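Side-chain contacts in cellobiose 2-epimerase (Spirochaeta thermophila DSM 6192, PDB 5ZIG), which probably catalyses the reversible 2-epimerisation of cellobiose to beta-D-glucosyl-(1->4)-D-mannose: residues T66-F71 and L129-T134; N85-L90 and D138-T143; Y164-T169 and L176-G181. All coordinates share one frame; numbering follows the deposited sequence. Where two conformers were deposited one is given.

Interaction 1. Residues T66-F71 and L129-T134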
loop_
_atom_site.group_PDB
_atom_site.type_symbol
_atom_site.label_atom_id
_atom_site.label_comp_id
_atom_site.label_asym_id
_atom_site.label_seq_id
_atom_site.Cartn_x
_atom_site.Cartn_y
_atom_site.Cartn_z
ATOM N N THR A 66 1.505 9.977 3.199
ATOM C CA THR A 66 1.267 10.753 1.985
ATOM C C THR A 66 1.836 12.166 2.104
ATOM O O THR A 66 2.573 12.620 1.222
ATOM C CB THR A 66 -0.227 10.785 1.667
ATOM O OG1 THR A 66 -0.630 9.510 1.146
ATOM C CG2 THR A 66 -0.549 11.877 0.639
ATOM N N PHE A 67 1.554 12.862 3.209
ATOM C CA PHE A 67 1.964 14.258 3.303
ATOM C C PHE A 67 3.442 14.431 3.622
ATOM O O PHE A 67 4.012 15.488 3.308
ATOM C CB PHE A 67 1.100 14.999 4.329
ATOM C CG PHE A 67 -0.275 15.315 3.797
ATOM C CD1 PHE A 67 -0.458 16.362 2.917
ATOM C CD2 PHE A 67 -1.353 14.525 4.121
ATOM C CE1 PHE A 67 -1.708 16.642 2.402
ATOM C CE2 PHE A 67 -2.609 14.801 3.622
ATOM C CZ PHE A 67 -2.791 15.848 2.762
ATOM N N SER A 68 4.065 13.433 4.242
ATOM C CA SER A 68 5.522 13.423 4.346
ATOM C C SER A 68 6.173 13.387 2.960
ATOM O O SER A 68 7.070 14.180 2.656
ATOM C CB SER A 68 5.950 12.219 5.171
ATOM O OG SER A 68 5.490 12.330 6.509
ATOM N N GLN A 69 5.735 12.452 2.117
ATOM C CA GLN A 69 6.318 12.275 0.790
ATOM C C GLN A 69 6.041 13.477 -0.095
ATOM O O GLN A 69 6.890 13.861 -0.910
ATOM C CB GLN A 69 5.771 10.998 0.152
ATOM C CG GLN A 69 6.080 9.742 0.981
ATOM C CD GLN A 69 7.536 9.344 0.899
ATOM O OE1 GLN A 69 8.264 9.815 0.019
ATOM N NE2 GLN A 69 7.972 8.465 1.808
ATOM N N ALA A 70 4.862 14.094 0.066
ATOM C CA ALA A 70 4.520 15.266 -0.734
ATOM C C ALA A 70 5.365 16.469 -0.340
ATOM O O ALA A 70 5.771 17.251 -1.204
ATOM C CB ALA A 70 3.030 15.582 -0.600
ATOM N N PHE A 71 5.653 16.634 0.957
ATOM C CA PHE A 71 6.544 17.718 1.372
ATOM C C PHE A 71 7.970 17.483 0.877
ATOM O O PHE A 71 8.693 18.439 0.564
ATOM C CB PHE A 71 6.523 17.880 2.894
ATOM C CG PHE A 71 7.413 18.990 3.405
ATOM C CD1 PHE A 71 7.066 20.322 3.235
ATOM C CD2 PHE A 71 8.613 18.692 4.046
ATOM C CE1 PHE A 71 7.893 21.347 3.708
ATOM C CE2 PHE A 71 9.434 19.708 4.527
ATOM C CZ PHE A 71 9.072 21.032 4.358
ATOM N N LEU A 129 5.894 6.528 9.906
ATOM C CA LEU A 129 6.756 7.260 10.829
ATOM C C LEU A 129 8.148 7.452 10.259
ATOM O O LEU A 129 8.791 8.475 10.521
ATOM C CB LEU A 129 6.845 6.528 12.168
ATOM C CG LEU A 129 5.642 6.677 13.097
ATOM C CD1 LEU A 129 5.510 5.431 13.973
ATOM C CD2 LEU A 129 5.783 7.924 13.951
ATOM N N ALA A 130 8.634 6.469 9.500
ATOM C CA ALA A 130 9.910 6.612 8.818
ATOM C C ALA A 130 9.840 7.722 7.776
ATOM O O ALA A 130 10.741 8.567 7.695
ATOM C CB ALA A 130 10.304 5.276 8.180
ATOM N N ALA A 131 8.748 7.762 7.006
ATOM C CA ALA A 131 8.561 8.841 6.047
ATOM C C ALA A 131 8.525 10.189 6.747
ATOM O O ALA A 131 9.156 11.151 6.292
ATOM C CB ALA A 131 7.281 8.603 5.250
ATOM N N TYR A 132 7.809 10.266 7.879
ATOM C CA TYR A 132 7.702 11.524 8.607
ATOM C C TYR A 132 9.059 11.975 9.117
ATOM O O TYR A 132 9.384 13.166 9.078
ATOM C CB TYR A 132 6.725 11.388 9.775
ATOM C CG TYR A 132 6.492 12.706 10.476
ATOM C CD1 TYR A 132 6.006 13.781 9.765
ATOM C CD2 TYR A 132 6.804 12.897 11.825
ATOM C CE1 TYR A 132 5.811 14.991 10.342
ATOM C CE2 TYR A 132 6.590 14.145 12.437
ATOM C CZ TYR A 132 6.085 15.183 11.665
ATOM O OH TYR A 132 5.835 16.444 12.165
ATOM N N HIS A 133 9.853 11.037 9.626
ATOM C CA HIS A 133 11.184 11.380 10.116
ATOM C C HIS A 133 12.024 12.011 9.006
ATOM O O HIS A 133 12.594 13.097 9.183
ATOM C CB HIS A 133 11.859 10.133 10.687
ATOM C CG HIS A 133 13.314 10.318 10.964
ATOM N ND1 HIS A 133 13.775 10.926 12.109
ATOM C CD2 HIS A 133 14.410 9.991 10.242
ATOM C CE1 HIS A 133 15.096 10.961 12.083
ATOM N NE2 HIS A 133 15.507 10.392 10.966
ATOM N N THR A 134 12.058 11.365 7.834
ATOM C CA THR A 134 12.762 11.916 6.676
ATOM C C THR A 134 12.259 13.313 6.321
ATOM O O THR A 134 13.057 14.226 6.081
ATOM C CB THR A 134 12.611 10.977 5.468
ATOM O OG1 THR A 134 13.106 9.676 5.803
ATOM C CG2 THR A 134 13.417 11.493 4.276
#

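Interaction 2. Residues N85-L90 and D138-T143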
loop_
_atom_site.group_PDB
_atom_site.type_symbol
_atom_site.label_atom_id
_atom_site.label_comp_id
_atom_site.label_asym_id
_atom_site.label_seq_id
_atom_site.Cartn_x
_atom_site.Cartn_y
_atom_site.Cartn_z
ATOM N N ASN A 85 -0.085 17.298 11.588
ATOM C CA ASN A 85 -1.412 17.022 12.126
ATOM C C ASN A 85 -1.645 15.527 12.213
ATOM O O ASN A 85 -2.100 15.013 13.241
ATOM C CB ASN A 85 -2.501 17.678 11.271
ATOM C CG ASN A 85 -3.905 17.286 11.720
ATOM O OD1 ASN A 85 -4.154 17.070 12.913
ATOM N ND2 ASN A 85 -4.824 17.184 10.774
ATOM N N ALA A 86 -1.355 14.807 11.131
ATOM C CA ALA A 86 -1.543 13.366 11.168
ATOM C C ALA A 86 -0.603 12.718 12.172
ATOM O O ALA A 86 -0.958 11.712 12.801
ATOM C CB ALA A 86 -1.341 12.774 9.779
ATOM N N TYR A 87 0.576 13.297 12.366
ATOM C CA TYR A 87 1.540 12.698 13.286
ATOM C C TYR A 87 1.078 12.844 14.735
ATOM O O TYR A 87 1.060 11.865 15.486
ATOM C CB TYR A 87 2.912 13.332 13.085
ATOM C CG TYR A 87 3.963 12.895 14.086
ATOM C CD1 TYR A 87 4.531 11.628 14.030
ATOM C CD2 TYR A 87 4.381 13.759 15.083
ATOM C CE1 TYR A 87 5.485 11.248 14.926
ATOM C CE2 TYR A 87 5.328 13.383 16.002
ATOM C CZ TYR A 87 5.879 12.130 15.919
ATOM O OH TYR A 87 6.831 11.769 16.840
ATOM N N ARG A 88 0.706 14.065 15.136
ATOM C CA ARG A 88 0.241 14.305 16.500
ATOM C C ARG A 88 -0.943 13.409 16.851
ATOM O O ARG A 88 -1.019 12.877 17.966
ATOM C CB ARG A 88 -0.138 15.776 16.674
ATOM C CG ARG A 88 1.035 16.743 16.576
ATOM C CD ARG A 88 0.604 18.173 16.899
ATOM N NE ARG A 88 -0.388 18.670 15.947
ATOM C CZ ARG A 88 -0.096 19.415 14.884
ATOM N NH1 ARG A 88 1.159 19.754 14.638
ATOM N NH2 ARG A 88 -1.057 19.820 14.068
ATOM N N PHE A 89 -1.879 13.232 15.911
ATOM C CA PHE A 89 -3.027 12.365 16.163
ATOM C C PHE A 89 -2.615 10.906 16.229
ATOM O O PHE A 89 -3.177 10.134 17.019
ATOM C CB PHE A 89 -4.102 12.549 15.094
ATOM C CG PHE A 89 -5.443 11.989 15.499
ATOM C CD1 PHE A 89 -6.263 12.682 16.380
ATOM C CD2 PHE A 89 -5.872 10.763 15.014
ATOM C CE1 PHE A 89 -7.506 12.160 16.776
ATOM C CE2 PHE A 89 -7.101 10.230 15.395
ATOM C CZ PHE A 89 -7.921 10.931 16.292
ATOM N N LEU A 90 -1.652 10.509 15.397
ATOM C CA LEU A 90 -1.126 9.155 15.467
ATOM C C LEU A 90 -0.476 8.880 16.819
ATOM O O LEU A 90 -0.629 7.790 17.381
ATOM C CB LEU A 90 -0.117 8.929 14.348
ATOM C CG LEU A 90 0.514 7.550 14.387
ATOM C CD1 LEU A 90 -0.530 6.487 14.072
ATOM C CD2 LEU A 90 1.726 7.505 13.426
ATOM N N ASP A 138 12.029 14.901 12.515
ATOM C CA ASP A 138 11.580 14.645 13.887
ATOM C C ASP A 138 12.174 13.347 14.426
ATOM O O ASP A 138 11.853 12.256 13.944
ATOM C CB ASP A 138 10.054 14.586 13.950
ATOM C CG ASP A 138 9.522 14.681 15.371
ATOM O OD1 ASP A 138 9.767 13.773 16.200
ATOM O OD2 ASP A 138 8.859 15.687 15.662
ATOM N N ARG A 139 13.009 13.467 15.461
ATOM C CA ARG A 139 13.720 12.305 15.991
ATOM C C ARG A 139 12.787 11.367 16.759
ATOM O O ARG A 139 12.978 10.146 16.726
ATOM C CB ARG A 139 14.874 12.781 16.875
ATOM C CG ARG A 139 15.667 11.706 17.597
ATOM C CD ARG A 139 16.001 10.487 16.726
ATOM N NE ARG A 139 16.499 9.355 17.514
ATOM C CZ ARG A 139 17.543 9.388 18.347
ATOM N NH1 ARG A 139 18.276 10.482 18.487
ATOM N NH2 ARG A 139 17.887 8.297 19.011
ATOM N N GLU A 140 11.769 11.900 17.440
ATOM C CA GLU A 140 10.883 11.037 18.216
ATOM C C GLU A 140 10.089 10.083 17.320
ATOM O O GLU A 140 9.818 8.939 17.717
ATOM C CB GLU A 140 9.948 11.898 19.072
ATOM C CG GLU A 140 8.680 11.200 19.514
ATOM C CD GLU A 140 7.640 12.172 20.033
ATOM O OE1 GLU A 140 7.890 12.798 21.087
ATOM O OE2 GLU A 140 6.581 12.318 19.378
ATOM N N ALA A 141 9.729 10.527 16.106
ATOM C CA ALA A 141 9.009 9.664 15.170
ATOM C C ALA A 141 9.819 8.420 14.817
ATOM O O ALA A 141 9.259 7.325 14.692
ATOM C CB ALA A 141 8.651 10.435 13.892
ATOM N N LEU A 142 11.137 8.571 14.619
ATOM C CA LEU A 142 11.963 7.402 14.325
ATOM C C LEU A 142 12.087 6.493 15.547
ATOM O O LEU A 142 12.059 5.264 15.418
ATOM C CB LEU A 142 13.349 7.827 13.820
ATOM C CG LEU A 142 14.197 6.723 13.159
ATOM C CD1 LEU A 142 13.590 6.287 11.831
ATOM C CD2 LEU A 142 15.630 7.179 12.964
ATOM N N THR A 143 12.205 7.070 16.741
ATOM C CA THR A 143 12.245 6.227 17.935
ATOM C C THR A 143 10.962 5.411 18.072
ATOM O O THR A 143 11.007 4.217 18.401
ATOM C CB THR A 143 12.501 7.089 19.168
ATOM O OG1 THR A 143 13.810 7.667 19.050
ATOM C CG2 THR A 143 12.448 6.248 20.434
#

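Interaction 3. Residues Y164-T169 and L176-G181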
loop_
_atom_site.group_PDB
_atom_site.type_symbol
_atom_site.label_atom_id
_atom_site.label_comp_id
_atom_site.label_asym_id
_atom_site.label_seq_id
_atom_site.Cartn_x
_atom_site.Cartn_y
_atom_site.Cartn_z
ATOM N N TYR A 164 4.613 -13.921 10.683
ATOM C CA TYR A 164 4.033 -13.100 11.741
ATOM C C TYR A 164 2.572 -13.478 11.978
ATOM O O TYR A 164 1.813 -13.703 11.030
ATOM C CB TYR A 164 4.094 -11.566 11.425
ATOM C CG TYR A 164 5.499 -11.038 11.175
ATOM C CD1 TYR A 164 6.148 -10.267 12.138
ATOM C CD2 TYR A 164 6.167 -11.303 9.992
ATOM C CE1 TYR A 164 7.417 -9.813 11.945
ATOM C CE2 TYR A 164 7.453 -10.831 9.779
ATOM C CZ TYR A 164 8.071 -10.088 10.769
ATOM O OH TYR A 164 9.350 -9.608 10.608
ATOM N N TYR A 165 2.189 -13.542 13.256
ATOM C CA TYR A 165 0.779 -13.637 13.600
ATOM C C TYR A 165 0.042 -12.397 13.109
ATOM O O TYR A 165 0.591 -11.294 13.066
ATOM C CB TYR A 165 0.616 -13.791 15.108
ATOM C CG TYR A 165 1.276 -15.052 15.595
ATOM C CD1 TYR A 165 0.649 -16.274 15.434
ATOM C CD2 TYR A 165 2.558 -15.032 16.160
ATOM C CE1 TYR A 165 1.248 -17.440 15.851
ATOM C CE2 TYR A 165 3.163 -16.198 16.570
ATOM C CZ TYR A 165 2.494 -17.403 16.423
ATOM O OH TYR A 165 3.066 -18.591 16.832
ATOM N N GLU A 166 -1.228 -12.588 12.754
ATOM C CA GLU A 166 -2.019 -11.502 12.187
ATOM C C GLU A 166 -2.199 -10.356 13.173
ATOM O O GLU A 166 -2.049 -9.180 12.811
ATOM C CB GLU A 166 -3.372 -12.056 11.747
ATOM C CG GLU A 166 -4.284 -11.062 11.052
ATOM C CD GLU A 166 -3.793 -10.672 9.675
ATOM O OE1 GLU A 166 -3.001 -11.421 9.074
ATOM O OE2 GLU A 166 -4.220 -9.614 9.190
ATOM N N ALA A 167 -2.522 -10.671 14.427
ATOM C CA ALA A 167 -2.956 -9.634 15.350
ATOM C C ALA A 167 -2.797 -10.138 16.780
ATOM O O ALA A 167 -2.635 -11.337 17.021
ATOM C CB ALA A 167 -4.405 -9.221 15.068
ATOM N N PHE A 168 -2.825 -9.196 17.722
ATOM C CA PHE A 168 -2.685 -9.503 19.133
ATOM C C PHE A 168 -3.686 -8.693 19.943
ATOM O O PHE A 168 -4.177 -7.643 19.512
ATOM C CB PHE A 168 -1.255 -9.225 19.643
ATOM C CG PHE A 168 -0.245 -10.231 19.192
ATOM C CD1 PHE A 168 0.360 -10.116 17.945
ATOM C CD2 PHE A 168 0.099 -11.298 20.009
ATOM C CE1 PHE A 168 1.306 -11.057 17.529
ATOM C CE2 PHE A 168 1.028 -12.236 19.597
ATOM C CZ PHE A 168 1.623 -12.124 18.352
ATOM N N THR A 169 -3.979 -9.213 21.137
ATOM C CA THR A 169 -4.728 -8.491 22.147
ATOM C C THR A 169 -3.986 -7.217 22.545
ATOM O O THR A 169 -2.799 -7.029 22.246
ATOM C CB THR A 169 -4.941 -9.368 23.379
ATOM O OG1 THR A 169 -3.706 -10.013 23.725
ATOM C CG2 THR A 169 -6.008 -10.428 23.120
ATOM N N LEU A 176 -4.247 -13.197 17.794
ATOM C CA LEU A 176 -5.592 -13.275 17.256
ATOM C C LEU A 176 -5.516 -13.541 15.755
ATOM O O LEU A 176 -4.693 -12.920 15.067
ATOM C CB LEU A 176 -6.342 -11.968 17.518
ATOM C CG LEU A 176 -6.730 -11.720 18.977
ATOM C CD1 LEU A 176 -7.166 -10.278 19.214
ATOM C CD2 LEU A 176 -7.820 -12.685 19.361
ATOM N N PRO A 177 -6.313 -14.461 15.219
ATOM C CA PRO A 177 -6.266 -14.744 13.780
ATOM C C PRO A 177 -7.221 -13.847 12.992
ATOM O O PRO A 177 -8.034 -13.109 13.551
ATOM C CB PRO A 177 -6.694 -16.218 13.712
ATOM C CG PRO A 177 -7.680 -16.350 14.881
ATOM C CD PRO A 177 -7.174 -15.413 15.952
ATOM N N GLU A 178 -7.098 -13.912 11.665
ATOM C CA GLU A 178 -7.886 -13.044 10.801
ATOM C C GLU A 178 -9.239 -13.677 10.508
ATOM O O GLU A 178 -9.287 -14.802 9.984
ATOM C CB GLU A 178 -7.168 -12.768 9.489
ATOM C CG GLU A 178 -8.089 -12.142 8.467
ATOM C CD GLU A 178 -8.508 -10.740 8.869
ATOM O OE1 GLU A 178 -7.787 -10.098 9.663
ATOM O OE2 GLU A 178 -9.554 -10.268 8.391
ATOM N N PRO A 179 -10.324 -12.994 10.764
ATOM C CA PRO A 179 -11.632 -13.572 10.531
ATOM C C PRO A 179 -12.009 -13.645 9.076
ATOM O O PRO A 179 -11.804 -12.713 8.387
ATOM C CB PRO A 179 -12.554 -12.623 11.274
ATOM C CG PRO A 179 -11.669 -11.828 12.144
ATOM C CD PRO A 179 -10.426 -11.692 11.386
ATOM N N LEU A 180 -12.517 -14.770 8.632
ATOM C CA LEU A 180 -12.905 -14.965 7.271
ATOM C C LEU A 180 -14.408 -15.021 7.179
ATOM O O LEU A 180 -15.070 -14.271 7.812
ATOM C CB LEU A 180 -12.268 -16.211 6.671
ATOM C CG LEU A 180 -10.783 -16.480 6.908
ATOM C CD1 LEU A 180 -10.306 -17.625 6.080
ATOM C CD2 LEU A 180 -9.850 -15.300 6.738
ATOM N N GLY A 181 -14.936 -15.945 6.410
ATOM C CA GLY A 181 -16.362 -16.016 6.223
ATOM C C GLY A 181 -17.081 -16.616 7.369
ATOM O O GLY A 181 -16.512 -17.228 8.202
HETATM O O HOH W 1 -2.843 -14.951 14.415
#

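Interaction 1. Residues T66-F71 and L129-T134
Ser-68 and Ala-131 face each other between helices 57-73 and 119-136, and small side chains on both permit the close approach. The apolar part centres on the two beta carbons, 3.9 Å apart from Ser-68 CB to Ala-131 CB. The serine carbon also lies over the backbone of the partner helix, 3.6 Å from Ala-131 O. With bulk this slight, the short helical segments pass within 8.3 Å of each other, axis to axis, at an angle of 30°. Such near-parallel packing is what neighbouring inner helices show in the (alpha/alpha)6 barrel of the N-acylglucosamine 2-epimerase family, in which six inner helices line the core and six outer ones surround them.

The polar groups at the interface make van der Waals contacts across it. Ser-68 OG sits 3.2 Å from Tyr-132 CA and reaches the edge of the tyrosine ring, near its plane, 3.6 Å from CD1 of Tyr-132. Its hydrogen bond is made within its own helix, to the carbonyl oxygen of Leu-64, so this buried polar atom is satisfied one turn back. Tyr-132 touches the serine through CB and the near corner of the ring; with CG opposite the backbone nitrogen (chi1 -175°), the rest of the ring heads on to helix 139-156, where it meets Ala-141.

Gln-69 supplies the amide contact. Its chain bends at chi2 (-73°), which swings NE2 across to the methyl of Ala-131, 3.5 Å from CB. A bound 1,2-ethanediol, probably from the crystallisation liquor, lies about 5 Å from this glutamine side chain.

Interaction 2. Residues N85-L90 and D138-T143
Tyr-87 spans the gap between helix 77-94 and the start of helix 139-156, and its ring and hydroxyl carry the contact from the first helix. The backbones stay well apart, 8.3 Å between CA of Tyr-87 and CA of Ala-141, and CG set opposite the backbone nitrogen (chi1 174°) sends the ring outward to bridge that distance.

The tight part is on the buried side. Tyr-87 CE1 presses against the methyl of Ala-141, 3.4 Å from CB, approaching obliquely. The ring of Tyr-132 also stacks on Tyr-87, and Leu-129 adds an apolar neighbour, both from helix 119-136, while Leu-64 of helix 57-73 touches the same tyrosine.

Towards solvent the contact thins to one polar link. Glu-140 is exposed, yet its extended chain brings OE2 to 2.6 Å from Tyr-87 OH, which donates a short hydrogen bond. The hydroxyl meets that oxygen on its anti side, 24° out of the carboxylate plane, and the ring and carboxylate are only modestly inclined to each other. Asp-138 comes near the same hydroxyl, with OD1 3.6 Å from Tyr-87 OH, but directs its oxygen at its own helix. Replacing Tyr-87 by an alanine would probably open a gap beside the Ala-141 methyl and leave Glu-140 without its phenolic partner, its chain freer to turn in solvent.

Asp-138 is the N-cap of helix 139-156: its OD1 accepts from Ala-141 N at 3.2 Å, with an N-H...O angle of 149°. An aspartate-capped helix start, joined through one long tyrosine to a neighbouring helix, thus links two helices of the outer layer of the (alpha/alpha)6 barrel.

Interaction 3. Residues Y164-T169 and L176-G181
Leu-176 pairs with Ala-167 as an antiparallel hydrogen-bonded pair. Its N donates to Ala-167 O over 2.6 Å in a nearly straight bond (175° at the hydrogen), although the donor stands well above the carbonyl plane. The two side chains lie on the same face, 4.2 Å apart from Leu-176 CB to Ala-167 CB. With CG beside the backbone nitrogen (chi1 -71°), the leucine extends CD1 along the partner strand to the methyl of Thr-169, 4.1 Å from CG2, the two side chains crossing at about a right angle. Leu-176 O is linked through a water to Glu-166 N, both bonds weak.

At Pro-177 the CB points away from the partner, and the side chain touches Pro-186. At Glu-178 the chain again meets Glu-166: CB of Glu-178 packs 3.7 Å from CG of Glu-166. The carboxylates, planes 75° apart, approach to 3.6 Å between Glu-178 OE1 and Glu-166 OE2, a pairing of like charges. Glu-166 is held by Thr-190 and Thr-193, one threonine hydroxyl to each carboxylate oxygen, which would probably offset part of the repulsion.

Beyond this point the segment departs from its partner. The pairing is that of a short beta hairpin, strands 167-168 and 175-176, with 175-176 at the edge of a three-stranded antiparallel sheet completed by 117-118.

Overall arrangement
Interactions 1 and 2 are neighbours, their centres 10 Å apart, and their segments alternate along the chain: helices 57-73 and 77-94 give the first partners, helices 119-136 and 139-156 the second. Interaction 1 joins inner helices and interaction 2 outer ones, so together they bind four consecutive barrel helices in two layers. A probable hydrogen bond from His-133 to the backbone of Asp-138 also ties them together. Interaction 3 follows later in sequence, in the connection between helices 139-156 and 191-208; its centre is 29 Å from interaction 1 and 27 Å from interaction 2. The helical barrel wall and the hairpin are thus separate parts of one family domain.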